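Local coordinates for 3-oxoacyl-[acyl-carrier-protein] synthase, mitochondrial (Arabidopsis thaliana, PDB 2IX4) that catalyses the condensation steps of mitochondrial fatty acid synthesis, adding two carbons from malonyl-ACP to saturated acyl chains of four to at least sixteen carbons, at residues I314-A319 and I370-A375; A349-K354 and V380-L385; T411-S416 and S425-S430. All blocks are in the same frame, centred on the assembly; numbering follows the deposited sequence.

The three contacts share a sheet in which strands 349-351, 316-318, 411-418 and 422-429 are successive neighbours. Contact 1, which sets strand 316-318 against helix 364-378, is in the middle: its centre is about 9 Å from that of contact 2 and about 6 Å from that of contact 3, while the centres of contacts 2 and 3 are about 14 Å apart and the two do not touch. Along the chain the segments of contacts 1 and 2 alternate, and contact 3 follows both. Contacts 1 and 3 each supply potassium ligands, so the ion ties strand 316-318 to the C-terminal hairpin beside His-320, a predicted active-site residue.

Contact 1 (I314-A319 and I370-A375); sequences IDYVNA and IFSILA. With K (potassium ion), chain D.
Asn-318 and Ser-372 make the closest approach between strand 316-318 and helix 364-378, with CB of Asn-318 lying 3.6 Å from OG of Ser-372. No hydrogen bond crosses here: the serine hydroxyl turns back to bond O of Glu-368 one helical turn earlier, and meets only the aliphatic CB of the asparagine. With CG anti to the backbone N (chi1 -174°), the Asn-318 amide reaches along the gap between strand and helix and is gripped at both ends. Its OD1 binds the potassium ion at 2.9 Å, as does its own backbone O, while ND2 donates to OH of Tyr-316 at 3.0 Å, the acceptor tilted 26° out of the amide plane. Metal and tyrosine together therefore fix the amide's rotation.

Away from this point the fit is looser, though still buried. The Tyr-316 ring meets the helix obliquely, CD2 resting 4.0 Å from CB of Ala-375 and CE2 4.4 Å from OG of Ser-372. Phe-371 merely brushes the strand, its CB 4.3 Å from ND2 of Asn-318, and its ring leads off toward Leu-25 and Met-10.

The axes of the short segments 316-318 and 370-375 approach to 9.0 Å and run nearly antiparallel, at 161°. Glu-368, Ser-414 and Asn-415, with a long ligand from O of Ala-319, complete the potassium site, and the Tyr-316 hydroxyl also bonds OG of Ser-351. Strand 316-318 lies between strands 349-351 and 411-418, running parallel to both, while helix 364-378 packs its other flanks on strand 3-12 and helix 18-26.

Contact 2 (A349-K354 and V380-L385); sequences AFSSTK and VAPMTL
Ser-351 and Pro-382 are joined by the shorter of the two direct hydrogen bonds between the segments, OG of Ser-351 donating to O of Pro-382 at 2.7 Å. The hydroxyl approaches from above the carbonyl plane, 39° out of it, and the serine's chi1 of 62° tucks OG between its own backbone N and carbonyl carbon, facing the proline. One residue on, N of Ser-352 donates to OG1 of Thr-384 at 3.2 Å. The threonine's CG2 lies 3.4 Å from O of Ser-352, and its CA-H points at that same oxygen. A water donates to O of Ser-352 and accepts from N of Leu-385, extending the link past the direct bonds. On the other flank Thr-353 crosses Pro-382 obliquely, CG2 against CG at 3.6 Å.

In the next shell, the Ser-351 hydroxyl is anchored by strand 316-318, and OG1 of Thr-384 bonds O of Leu-401. OG of Ser-352 bonds O of Ala-321 and also receives a weak capping bond from N of Lys-354 at 3.4 Å, where the chain turns into helix 354-357. Leu-25 covers both Pro-382 and Thr-353. A valine in place of Thr-384 would probably leave N of Ser-352 and O of Leu-401 without their shared hydroxyl and set the 380-385 segment less firmly against strand 349-351.

The segments are thus held together by side-chain hydroxyls and a water, with no direct backbone-to-backbone hydrogen bonds; these groups, and not sheet pairing, satisfy buried peptide groups between two segments whose strands belong to different sheets.

Contact 3 (T411-S416 and S425-S430); sequences TAMSNS and SLLFAS. With K (potassium ion), chain D.
Thr-411 faces Ala-429 at the open end of an antiparallel beta hairpin, made by strands 411-418 and 422-429 near the C-terminus of this thiolase-fold enzyme. The two are a non-hydrogen-bonded pair, with CG2 of Thr-411 4.0 Å from CB of Ala-429. Ala-412 and Phe-428 follow as a hydrogen-bonded pair: N of Phe-428 donates to O of Ala-412 at 2.8 Å, and N of Ala-412 donates back. The same Ala-412 O also lies at the edge of the Phe-428 ring, in its plane, while that ring packs on Ile-373 and Ile-376 of helix 364-378.

Met-413 returns to the face of Thr-411. Its chain extends with CG anti to the backbone N (chi1 177°) and runs slantwise over Leu-427, CB 3.8 Å from CD1 of the leucine, then bends at the sulfur to bring CE within 4.0 Å of Leu-427 CD2. Met-300 of helix 294-307 covers this face.

Ser-414 pairs with Leu-426 through two backbone hydrogen bonds and sends OG to the potassium ion at 3.0 Å. Asn-415 adds its backbone O at 2.6 Å, so consecutive residues of one strand grip the metal, alongside the ligands from segment 314-319 and helix 364-378. The Asn-415 amide turns to the Met-413 face: ND2 bonds Glu-331, and OD1 accepts from OG of Ser-425 at 2.7 Å, the hydroxyl oxygen lying almost straight out from the carbonyl at 164°.

Contact 1 (I314-A319 and I370-A375)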
ATOM      1  N   ILE A 314      14.037 -16.906 -21.997  1.00 22.88           N
ATOM      2  CA  ILE A 314      12.893 -15.997 -21.917  1.00 22.64           C
ATOM      3  C   ILE A 314      12.395 -15.636 -23.315  1.00 22.48           C
ATOM      4  O   ILE A 314      13.123 -15.056 -24.121  1.00 22.46           O
ATOM      5  CB  ILE A 314      13.210 -14.721 -21.080  1.00 22.68           C
ATOM      6  CG1 ILE A 314      13.720 -15.090 -19.679  1.00 22.67           C
ATOM      7  CG2 ILE A 314      11.992 -13.797 -20.992  1.00 22.86           C
ATOM      8  CD1 ILE A 314      12.814 -16.029 -18.877  1.00 22.36           C
ATOM      9  N   ASP A 315      11.145 -15.992 -23.587  1.00 22.29           N
ATOM     10  CA  ASP A 315      10.562 -15.821 -24.913  1.00 22.26           C
ATOM     11  C   ASP A 315      10.017 -14.417 -25.151  1.00 22.24           C
ATOM     12  O   ASP A 315      10.225 -13.845 -26.224  1.00 22.45           O
ATOM     13  CB  ASP A 315       9.463 -16.863 -25.153  1.00 22.13           C
ATOM     14  CG  ASP A 315      10.010 -18.272 -25.282  1.00 22.24           C
ATOM     15  OD1 ASP A 315      11.218 -18.438 -25.559  1.00 22.07           O
ATOM     16  OD2 ASP A 315       9.225 -19.223 -25.113  1.00 22.76           O
ATOM     17  N   TYR A 316       9.321 -13.870 -24.154  1.00 22.08           N
ATOM     18  CA  TYR A 316       8.659 -12.570 -24.292  1.00 21.75           C
ATOM     19  C   TYR A 316       8.832 -11.674 -23.066  1.00 21.52           C
ATOM     20  O   TYR A 316       8.703 -12.126 -21.931  1.00 21.46           O
ATOM     21  CB  TYR A 316       7.166 -12.749 -24.617  1.00 21.83           C
ATOM     22  CG  TYR A 316       6.377 -11.454 -24.605  1.00 21.87           C
ATOM     23  CD1 TYR A 316       6.663 -10.432 -25.516  1.00 22.16           C
ATOM     24  CD2 TYR A 316       5.349 -11.248 -23.684  1.00 22.13           C
ATOM     25  CE1 TYR A 316       5.950  -9.233 -25.506  1.00 22.55           C
ATOM     26  CE2 TYR A 316       4.625 -10.055 -23.667  1.00 22.34           C
ATOM     27  CZ  TYR A 316       4.935  -9.052 -24.582  1.00 22.87           C
ATOM     28  OH  TYR A 316       4.232  -7.867 -24.577  1.00 23.15           O
ATOM     29  N   VAL A 317       9.138 -10.405 -23.312  1.00 21.21           N
ATOM     30  CA  VAL A 317       9.200  -9.401 -22.256  1.00 21.00           C
ATOM     31  C   VAL A 317       8.172  -8.303 -22.539  1.00 21.06           C
ATOM     32  O   VAL A 317       8.231  -7.637 -23.572  1.00 20.82           O
ATOM     33  CB  VAL A 317      10.622  -8.791 -22.111  1.00 21.08           C
ATOM     34  CG1 VAL A 317      10.616  -7.595 -21.160  1.00 20.78           C
ATOM     35  CG2 VAL A 317      11.618  -9.843 -21.633  1.00 21.01           C
ATOM     36  N   ASN A 318       7.213  -8.142 -21.632  1.00 21.06           N
ATOM     37  CA  ASN A 318       6.319  -6.997 -21.678  1.00 21.18           C
ATOM     38  C   ASN A 318       6.964  -5.861 -20.891  1.00 21.23           C
ATOM     39  O   ASN A 318       6.966  -5.872 -19.658  1.00 21.28           O
ATOM     40  CB  ASN A 318       4.926  -7.361 -21.150  1.00 21.27           C
ATOM     41  CG  ASN A 318       3.920  -6.230 -21.314  1.00 21.47           C
ATOM     42  OD1 ASN A 318       3.896  -5.291 -20.519  1.00 21.95           O
ATOM     43  ND2 ASN A 318       3.073  -6.327 -22.333  1.00 21.39           N
ATOM     44  N   ALA A 319       7.540  -4.902 -21.614  1.00 21.39           N
ATOM     45  CA  ALA A 319       8.296  -3.798 -21.015  1.00 21.43           C
ATOM     46  C   ALA A 319       7.395  -2.825 -20.263  1.00 21.70           C
ATOM     47  O   ALA A 319       6.192  -2.738 -20.541  1.00 21.85           O
ATOM     48  CB  ALA A 319       9.090  -3.060 -22.089  1.00 21.57           C
ATOM     49  N   ILE A 370      -1.377  -9.944 -16.913  1.00 19.51           N
ATOM     50  CA  ILE A 370      -2.420 -10.671 -17.637  1.00 19.14           C
ATOM     51  C   ILE A 370      -2.058 -10.818 -19.119  1.00 19.06           C
ATOM     52  O   ILE A 370      -2.197 -11.904 -19.687  1.00 18.74           O
ATOM     53  CB  ILE A 370      -3.814 -10.014 -17.437  1.00 19.19           C
ATOM     54  CG1 ILE A 370      -4.257 -10.181 -15.977  1.00 19.21           C
ATOM     55  CG2 ILE A 370      -4.854 -10.611 -18.391  1.00 18.75           C
ATOM     56  CD1 ILE A 370      -5.473  -9.347 -15.559  1.00 18.51           C
ATOM     57  N   PHE A 371      -1.568  -9.737 -19.729  1.00 18.93           N
ATOM     58  CA  PHE A 371      -1.103  -9.778 -21.118  1.00 18.99           C
ATOM     59  C   PHE A 371       0.017 -10.807 -21.302  1.00 19.07           C
ATOM     60  O   PHE A 371       0.041 -11.531 -22.301  1.00 19.23           O
ATOM     61  CB  PHE A 371      -0.629  -8.398 -21.603  1.00 18.92           C
ATOM     62  CG  PHE A 371      -1.732  -7.373 -21.749  1.00 18.83           C
ATOM     63  CD1 PHE A 371      -1.422  -6.014 -21.786  1.00 19.46           C
ATOM     64  CD2 PHE A 371      -3.070  -7.757 -21.851  1.00 19.04           C
ATOM     65  CE1 PHE A 371      -2.423  -5.052 -21.919  1.00 18.93           C
ATOM     66  CE2 PHE A 371      -4.076  -6.803 -21.982  1.00 19.54           C
ATOM     67  CZ  PHE A 371      -3.752  -5.447 -22.015  1.00 18.91           C
ATOM     68  N   SER A 372       0.932 -10.862 -20.335  1.00 19.13           N
ATOM     69  CA  SER A 372       2.043 -11.817 -20.343  1.00 19.26           C
ATOM     70  C   SER A 372       1.567 -13.269 -20.194  1.00 19.30           C
ATOM     71  O   SER A 372       2.066 -14.162 -20.880  1.00 19.22           O
ATOM     72  CB  SER A 372       3.054 -11.467 -19.248  1.00 19.20           C
ATOM     73  OG  SER A 372       3.557 -10.153 -19.433  1.00 19.41           O
ATOM     74  N   ILE A 373       0.603 -13.487 -19.302  1.00 19.59           N
ATOM     75  CA  ILE A 373      -0.022 -14.806 -19.121  1.00 19.84           C
ATOM     76  C   ILE A 373      -0.756 -15.228 -20.394  1.00 20.10           C
ATOM     77  O   ILE A 373      -0.699 -16.395 -20.794  1.00 20.54           O
ATOM     78  CB  ILE A 373      -1.000 -14.812 -17.910  1.00 19.85           C
ATOM     79  CG1 ILE A 373      -0.238 -14.581 -16.600  1.00 19.67           C
ATOM     80  CG2 ILE A 373      -1.787 -16.128 -17.834  1.00 19.64           C
ATOM     81  CD1 ILE A 373      -1.084 -13.968 -15.482  1.00 19.85           C
ATOM     82  N   LEU A 374      -1.439 -14.274 -21.026  1.00 20.21           N
ATOM     83  CA  LEU A 374      -2.180 -14.537 -22.266  1.00 20.18           C
ATOM     84  C   LEU A 374      -1.260 -14.811 -23.458  1.00 20.00           C
ATOM     85  O   LEU A 374      -1.612 -15.580 -24.351  1.00 19.85           O
ATOM     86  CB  LEU A 374      -3.154 -13.396 -22.580  1.00 20.19           C
ATOM     87  CG  LEU A 374      -4.412 -13.315 -21.705  1.00 20.57           C
ATOM     88  CD1 LEU A 374      -5.153 -12.000 -21.935  1.00 20.76           C
ATOM     89  CD2 LEU A 374      -5.334 -14.508 -21.944  1.00 20.42           C
ATOM     90  N   ALA A 375      -0.090 -14.173 -23.460  1.00 19.95           N
ATOM     91  CA  ALA A 375       0.941 -14.437 -24.464  1.00 19.72           C
ATOM     92  C   ALA A 375       1.368 -15.904 -24.431  1.00 19.56           C
ATOM     93  O   ALA A 375       1.479 -16.550 -25.477  1.00 19.42           O
ATOM     94  CB  ALA A 375       2.145 -13.518 -24.253  1.00 19.70           C
TER
HETATM   95  K     K D1463       5.030  -4.481 -18.033  1.00 18.18           K

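Contact 2 (A349-K354 and V380-L385)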
ATOM      1  N   ALA A 349      11.744 -11.476 -28.029  1.00 23.07           N
ATOM      2  CA  ALA A 349      10.585 -10.664 -28.376  1.00 22.43           C
ATOM      3  C   ALA A 349      10.237  -9.768 -27.199  1.00 21.97           C
ATOM      4  O   ALA A 349      10.127 -10.239 -26.068  1.00 21.71           O
ATOM      5  CB  ALA A 349       9.398 -11.546 -28.739  1.00 22.41           C
ATOM      6  N   PHE A 350      10.085  -8.474 -27.462  1.00 21.43           N
ATOM      7  CA  PHE A 350       9.639  -7.546 -26.430  1.00 21.05           C
ATOM      8  C   PHE A 350       8.793  -6.414 -26.994  1.00 20.92           C
ATOM      9  O   PHE A 350       8.982  -5.988 -28.132  1.00 20.92           O
ATOM     10  CB  PHE A 350      10.816  -7.014 -25.596  1.00 20.93           C
ATOM     11  CG  PHE A 350      11.756  -6.130 -26.356  1.00 20.60           C
ATOM     12  CD1 PHE A 350      11.652  -4.748 -26.266  1.00 20.47           C
ATOM     13  CD2 PHE A 350      12.760  -6.678 -27.148  1.00 20.73           C
ATOM     14  CE1 PHE A 350      12.527  -3.923 -26.962  1.00 20.10           C
ATOM     15  CE2 PHE A 350      13.641  -5.861 -27.852  1.00 20.34           C
ATOM     16  CZ  PHE A 350      13.522  -4.482 -27.758  1.00 20.34           C
ATOM     17  N   SER A 351       7.844  -5.952 -26.184  1.00 20.77           N
ATOM     18  CA  SER A 351       6.966  -4.854 -26.558  1.00 20.59           C
ATOM     19  C   SER A 351       6.446  -4.152 -25.317  1.00 20.37           C
ATOM     20  O   SER A 351       6.502  -4.703 -24.216  1.00 20.62           O
ATOM     21  CB  SER A 351       5.786  -5.370 -27.389  1.00 20.58           C
ATOM     22  OG  SER A 351       4.993  -6.278 -26.642  1.00 21.01           O
ATOM     23  N   SER A 352       5.958  -2.928 -25.500  1.00 20.19           N
ATOM     24  CA  SER A 352       5.158  -2.257 -24.486  1.00 19.90           C
ATOM     25  C   SER A 352       3.739  -2.079 -25.008  1.00 19.66           C
ATOM     26  O   SER A 352       3.540  -1.617 -26.134  1.00 19.51           O
ATOM     27  CB  SER A 352       5.745  -0.901 -24.117  1.00 19.91           C
ATOM     28  OG  SER A 352       4.844  -0.199 -23.275  1.00 20.77           O
ATOM     29  N   THR A 353       2.762  -2.448 -24.186  1.00 19.44           N
ATOM     30  CA  THR A 353       1.356  -2.380 -24.576  1.00 19.31           C
ATOM     31  C   THR A 353       0.698  -1.058 -24.159  1.00 19.64           C
ATOM     32  O   THR A 353      -0.510  -0.865 -24.347  1.00 19.57           O
ATOM     33  CB  THR A 353       0.558  -3.584 -24.020  1.00 19.28           C
ATOM     34  OG1 THR A 353       0.936  -3.828 -22.663  1.00 18.86           O
ATOM     35  CG2 THR A 353       0.839  -4.825 -24.835  1.00 19.26           C
ATOM     36  N   LYS A 354       1.503  -0.143 -23.623  1.00 19.82           N
ATOM     37  CA  LYS A 354       1.011   1.153 -23.146  1.00 20.36           C
ATOM     38  C   LYS A 354       0.626   2.126 -24.267  1.00 20.60           C
ATOM     39  O   LYS A 354      -0.069   3.114 -24.022  1.00 20.80           O
ATOM     40  CB  LYS A 354       2.015   1.796 -22.182  1.00 20.27           C
ATOM     41  CG  LYS A 354       2.044   1.128 -20.808  1.00 20.90           C
ATOM     42  CD  LYS A 354       2.787   1.979 -19.789  1.00 21.27           C
ATOM     43  CE  LYS A 354       2.709   1.399 -18.383  1.00 21.98           C
ATOM     44  NZ  LYS A 354       3.449   0.111 -18.253  1.00 23.27           N
ATOM     45  N   VAL A 380       0.816 -15.705 -28.753  1.00 20.81           N
ATOM     46  CA  VAL A 380       0.797 -14.451 -29.508  1.00 20.96           C
ATOM     47  C   VAL A 380       1.406 -13.371 -28.626  1.00 20.96           C
ATOM     48  O   VAL A 380       0.986 -13.185 -27.485  1.00 21.02           O
ATOM     49  CB  VAL A 380      -0.644 -14.008 -29.905  1.00 20.91           C
ATOM     50  CG1 VAL A 380      -0.597 -12.826 -30.873  1.00 21.25           C
ATOM     51  CG2 VAL A 380      -1.427 -15.148 -30.528  1.00 21.26           C
ATOM     52  N   ALA A 381       2.406 -12.669 -29.149  1.00 21.20           N
ATOM     53  CA  ALA A 381       3.001 -11.548 -28.433  1.00 21.25           C
ATOM     54  C   ALA A 381       2.450 -10.243 -29.004  1.00 21.46           C
ATOM     55  O   ALA A 381       2.471 -10.046 -30.221  1.00 21.46           O
ATOM     56  CB  ALA A 381       4.519 -11.594 -28.534  1.00 21.12           C
ATOM     57  N   PRO A 382       1.937  -9.353 -28.132  1.00 21.54           N
ATOM     58  CA  PRO A 382       1.308  -8.113 -28.597  1.00 21.55           C
ATOM     59  C   PRO A 382       2.301  -7.086 -29.144  1.00 21.54           C
ATOM     60  O   PRO A 382       3.478  -7.090 -28.770  1.00 21.64           O
ATOM     61  CB  PRO A 382       0.613  -7.577 -27.342  1.00 21.53           C
ATOM     62  CG  PRO A 382       1.389  -8.141 -26.212  1.00 21.70           C
ATOM     63  CD  PRO A 382       1.900  -9.478 -26.663  1.00 21.51           C
ATOM     64  N   MET A 383       1.811  -6.217 -30.021  1.00 21.39           N
ATOM     65  CA  MET A 383       2.622  -5.174 -30.646  1.00 21.48           C
ATOM     66  C   MET A 383       2.826  -3.962 -29.740  1.00 21.18           C
ATOM     67  O   MET A 383       2.076  -3.758 -28.783  1.00 21.17           O
ATOM     68  CB  MET A 383       1.964  -4.714 -31.953  1.00 21.58           C
ATOM     69  CG  MET A 383       0.659  -3.940 -31.773  1.00 22.45           C
ATOM     70  SD  MET A 383      -0.154  -3.534 -33.324  1.00 25.73           S
ATOM     71  CE  MET A 383      -1.004  -5.068 -33.682  1.00 24.61           C
ATOM     72  N   THR A 384       3.849  -3.168 -30.053  1.00 20.96           N
ATOM     73  CA  THR A 384       3.965  -1.804 -29.545  1.00 20.82           C
ATOM     74  C   THR A 384       3.387  -0.893 -30.621  1.00 20.85           C
ATOM     75  O   THR A 384       3.784  -0.977 -31.783  1.00 20.74           O
ATOM     76  CB  THR A 384       5.436  -1.385 -29.302  1.00 20.79           C
ATOM     77  OG1 THR A 384       6.135  -2.423 -28.614  1.00 20.69           O
ATOM     78  CG2 THR A 384       5.508  -0.105 -28.483  1.00 20.67           C
ATOM     79  N   LEU A 385       2.451  -0.031 -30.239  1.00 20.98           N
ATOM     80  CA  LEU A 385       1.869   0.922 -31.176  1.00 21.13           C
ATOM     81  C   LEU A 385       2.757   2.151 -31.345  1.00 21.26           C
ATOM     82  O   LEU A 385       3.497   2.523 -30.431  1.00 20.93           O
ATOM     83  CB  LEU A 385       0.464   1.345 -30.732  1.00 21.24           C
ATOM     84  CG  LEU A 385      -0.697   0.356 -30.896  1.00 21.77           C
ATOM     85  CD1 LEU A 385      -1.963   0.931 -30.281  1.00 21.72           C
ATOM     86  CD2 LEU A 385      -0.941   0.010 -32.359  1.00 22.31           C
TER
HETATM   87  O   HOH W   1       1.498  -0.433 -27.400  1.00 15.58           O

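Contact 3 (T411-S416 and S425-S430)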
ATOM      1  N   THR A 411       7.775 -18.758 -21.740  1.00 23.00           N
ATOM      2  CA  THR A 411       8.129 -17.883 -20.627  1.00 22.82           C
ATOM      3  C   THR A 411       7.843 -16.421 -20.979  1.00 22.84           C
ATOM      4  O   THR A 411       8.179 -15.963 -22.074  1.00 22.66           O
ATOM      5  CB  THR A 411       9.617 -18.027 -20.245  1.00 22.72           C
ATOM      6  OG1 THR A 411      10.419 -17.918 -21.422  1.00 22.41           O
ATOM      7  CG2 THR A 411       9.885 -19.375 -19.587  1.00 22.73           C
ATOM      8  N   ALA A 412       7.222 -15.701 -20.047  1.00 22.81           N
ATOM      9  CA  ALA A 412       6.908 -14.285 -20.233  1.00 22.88           C
ATOM     10  C   ALA A 412       7.228 -13.491 -18.974  1.00 22.78           C
ATOM     11  O   ALA A 412       6.799 -13.856 -17.880  1.00 22.83           O
ATOM     12  CB  ALA A 412       5.447 -14.102 -20.625  1.00 22.78           C
ATOM     13  N   MET A 413       7.987 -12.411 -19.140  1.00 22.80           N
ATOM     14  CA  MET A 413       8.380 -11.541 -18.033  1.00 22.97           C
ATOM     15  C   MET A 413       7.744 -10.160 -18.192  1.00 22.93           C
ATOM     16  O   MET A 413       7.682  -9.624 -19.298  1.00 23.05           O
ATOM     17  CB  MET A 413       9.909 -11.433 -17.962  1.00 23.02           C
ATOM     18  CG  MET A 413      10.442 -10.491 -16.885  1.00 24.38           C
ATOM     19  SD  MET A 413      12.245 -10.356 -16.883  1.00 27.61           S
ATOM     20  CE  MET A 413      12.694 -11.829 -15.972  1.00 27.07           C
ATOM     21  N   SER A 414       7.277  -9.592 -17.082  1.00 22.85           N
ATOM     22  CA  SER A 414       6.628  -8.282 -17.087  1.00 22.56           C
ATOM     23  C   SER A 414       7.259  -7.333 -16.065  1.00 22.45           C
ATOM     24  O   SER A 414       7.268  -7.618 -14.869  1.00 22.41           O
ATOM     25  CB  SER A 414       5.126  -8.434 -16.822  1.00 22.68           C
ATOM     26  OG  SER A 414       4.455  -7.190 -16.964  1.00 23.08           O
ATOM     27  N   ASN A 415       7.785  -6.211 -16.555  1.00 22.20           N
ATOM     28  CA  ASN A 415       8.416  -5.191 -15.713  1.00 22.13           C
ATOM     29  C   ASN A 415       7.435  -4.091 -15.305  1.00 22.27           C
ATOM     30  O   ASN A 415       6.620  -3.652 -16.123  1.00 22.26           O
ATOM     31  CB  ASN A 415       9.585  -4.547 -16.455  1.00 21.86           C
ATOM     32  CG  ASN A 415      10.715  -5.517 -16.735  1.00 21.82           C
ATOM     33  OD1 ASN A 415      10.806  -6.583 -16.128  1.00 21.00           O
ATOM     34  ND2 ASN A 415      11.597  -5.139 -17.654  1.00 21.89           N
ATOM     35  N   SER A 416       7.517  -3.652 -14.051  1.00 22.23           N
ATOM     36  CA  SER A 416       6.740  -2.508 -13.564  1.00 22.19           C
ATOM     37  C   SER A 416       7.596  -1.654 -12.636  1.00 22.22           C
ATOM     38  O   SER A 416       8.088  -2.143 -11.619  1.00 21.90           O
ATOM     39  CB  SER A 416       5.489  -2.971 -12.824  1.00 22.29           C
ATOM     40  OG  SER A 416       4.714  -3.841 -13.626  1.00 22.53           O
ATOM     41  N   SER A 425       9.526  -7.199 -11.150  1.00 21.22           N
ATOM     42  CA  SER A 425       9.544  -7.974 -12.377  1.00 21.35           C
ATOM     43  C   SER A 425       8.876  -9.315 -12.103  1.00 21.27           C
ATOM     44  O   SER A 425       9.314 -10.066 -11.232  1.00 21.39           O
ATOM     45  CB  SER A 425      10.979  -8.159 -12.866  1.00 21.43           C
ATOM     46  OG  SER A 425      11.012  -8.445 -14.249  1.00 22.32           O
ATOM     47  N   LEU A 426       7.795  -9.594 -12.824  1.00 21.23           N
ATOM     48  CA  LEU A 426       7.063 -10.850 -12.669  1.00 21.32           C
ATOM     49  C   LEU A 426       7.381 -11.786 -13.822  1.00 21.51           C
ATOM     50  O   LEU A 426       7.293 -11.392 -14.984  1.00 21.60           O
ATOM     51  CB  LEU A 426       5.549 -10.604 -12.602  1.00 21.30           C
ATOM     52  CG  LEU A 426       4.981  -9.770 -11.446  1.00 21.12           C
ATOM     53  CD1 LEU A 426       3.496  -9.526 -11.659  1.00 21.19           C
ATOM     54  CD2 LEU A 426       5.233 -10.433 -10.091  1.00 21.48           C
ATOM     55  N   LEU A 427       7.750 -13.024 -13.500  1.00 21.69           N
ATOM     56  CA  LEU A 427       8.100 -14.009 -14.516  1.00 21.69           C
ATOM     57  C   LEU A 427       7.168 -15.215 -14.479  1.00 21.78           C
ATOM     58  O   LEU A 427       7.082 -15.924 -13.471  1.00 21.70           O
ATOM     59  CB  LEU A 427       9.572 -14.431 -14.390  1.00 21.83           C
ATOM     60  CG  LEU A 427      10.150 -15.460 -15.374  1.00 22.22           C
ATOM     61  CD1 LEU A 427       9.886 -15.079 -16.831  1.00 23.38           C
ATOM     62  CD2 LEU A 427      11.639 -15.636 -15.141  1.00 22.46           C
ATOM     63  N   PHE A 428       6.472 -15.425 -15.592  1.00 21.88           N
ATOM     64  CA  PHE A 428       5.525 -16.525 -15.741  1.00 22.10           C
ATOM     65  C   PHE A 428       6.077 -17.569 -16.702  1.00 22.45           C
ATOM     66  O   PHE A 428       6.897 -17.255 -17.566  1.00 22.14           O
ATOM     67  CB  PHE A 428       4.181 -16.012 -16.265  1.00 21.91           C
ATOM     68  CG  PHE A 428       3.519 -15.008 -15.367  1.00 21.44           C
ATOM     69  CD1 PHE A 428       3.815 -13.652 -15.478  1.00 20.78           C
ATOM     70  CD2 PHE A 428       2.593 -15.418 -14.414  1.00 21.07           C
ATOM     71  CE1 PHE A 428       3.208 -12.721 -14.647  1.00 20.81           C
ATOM     72  CE2 PHE A 428       1.976 -14.496 -13.581  1.00 21.12           C
ATOM     73  CZ  PHE A 428       2.283 -13.143 -13.699  1.00 20.98           C
ATOM     74  N   ALA A 429       5.621 -18.809 -16.543  1.00 23.00           N
ATOM     75  CA  ALA A 429       6.003 -19.898 -17.432  1.00 23.74           C
ATOM     76  C   ALA A 429       4.842 -20.862 -17.606  1.00 24.38           C
ATOM     77  O   ALA A 429       4.002 -20.988 -16.717  1.00 24.41           O
ATOM     78  CB  ALA A 429       7.223 -20.629 -16.887  1.00 23.63           C
ATOM     79  N   SER A 430       4.788 -21.534 -18.753  1.00 25.25           N
ATOM     80  CA  SER A 430       3.815 -22.605 -18.963  1.00 26.13           C
ATOM     81  C   SER A 430       4.136 -23.774 -18.031  1.00 26.69           C
ATOM     82  O   SER A 430       5.289 -23.952 -17.621  1.00 26.70           O
ATOM     83  CB  SER A 430       3.811 -23.062 -20.420  1.00 26.11           C
ATOM     84  OG  SER A 430       5.079 -23.567 -20.794  1.00 26.89           O
TER
HETATM   85  K     K D1463       5.030  -4.481 -18.033  1.00 18.18           K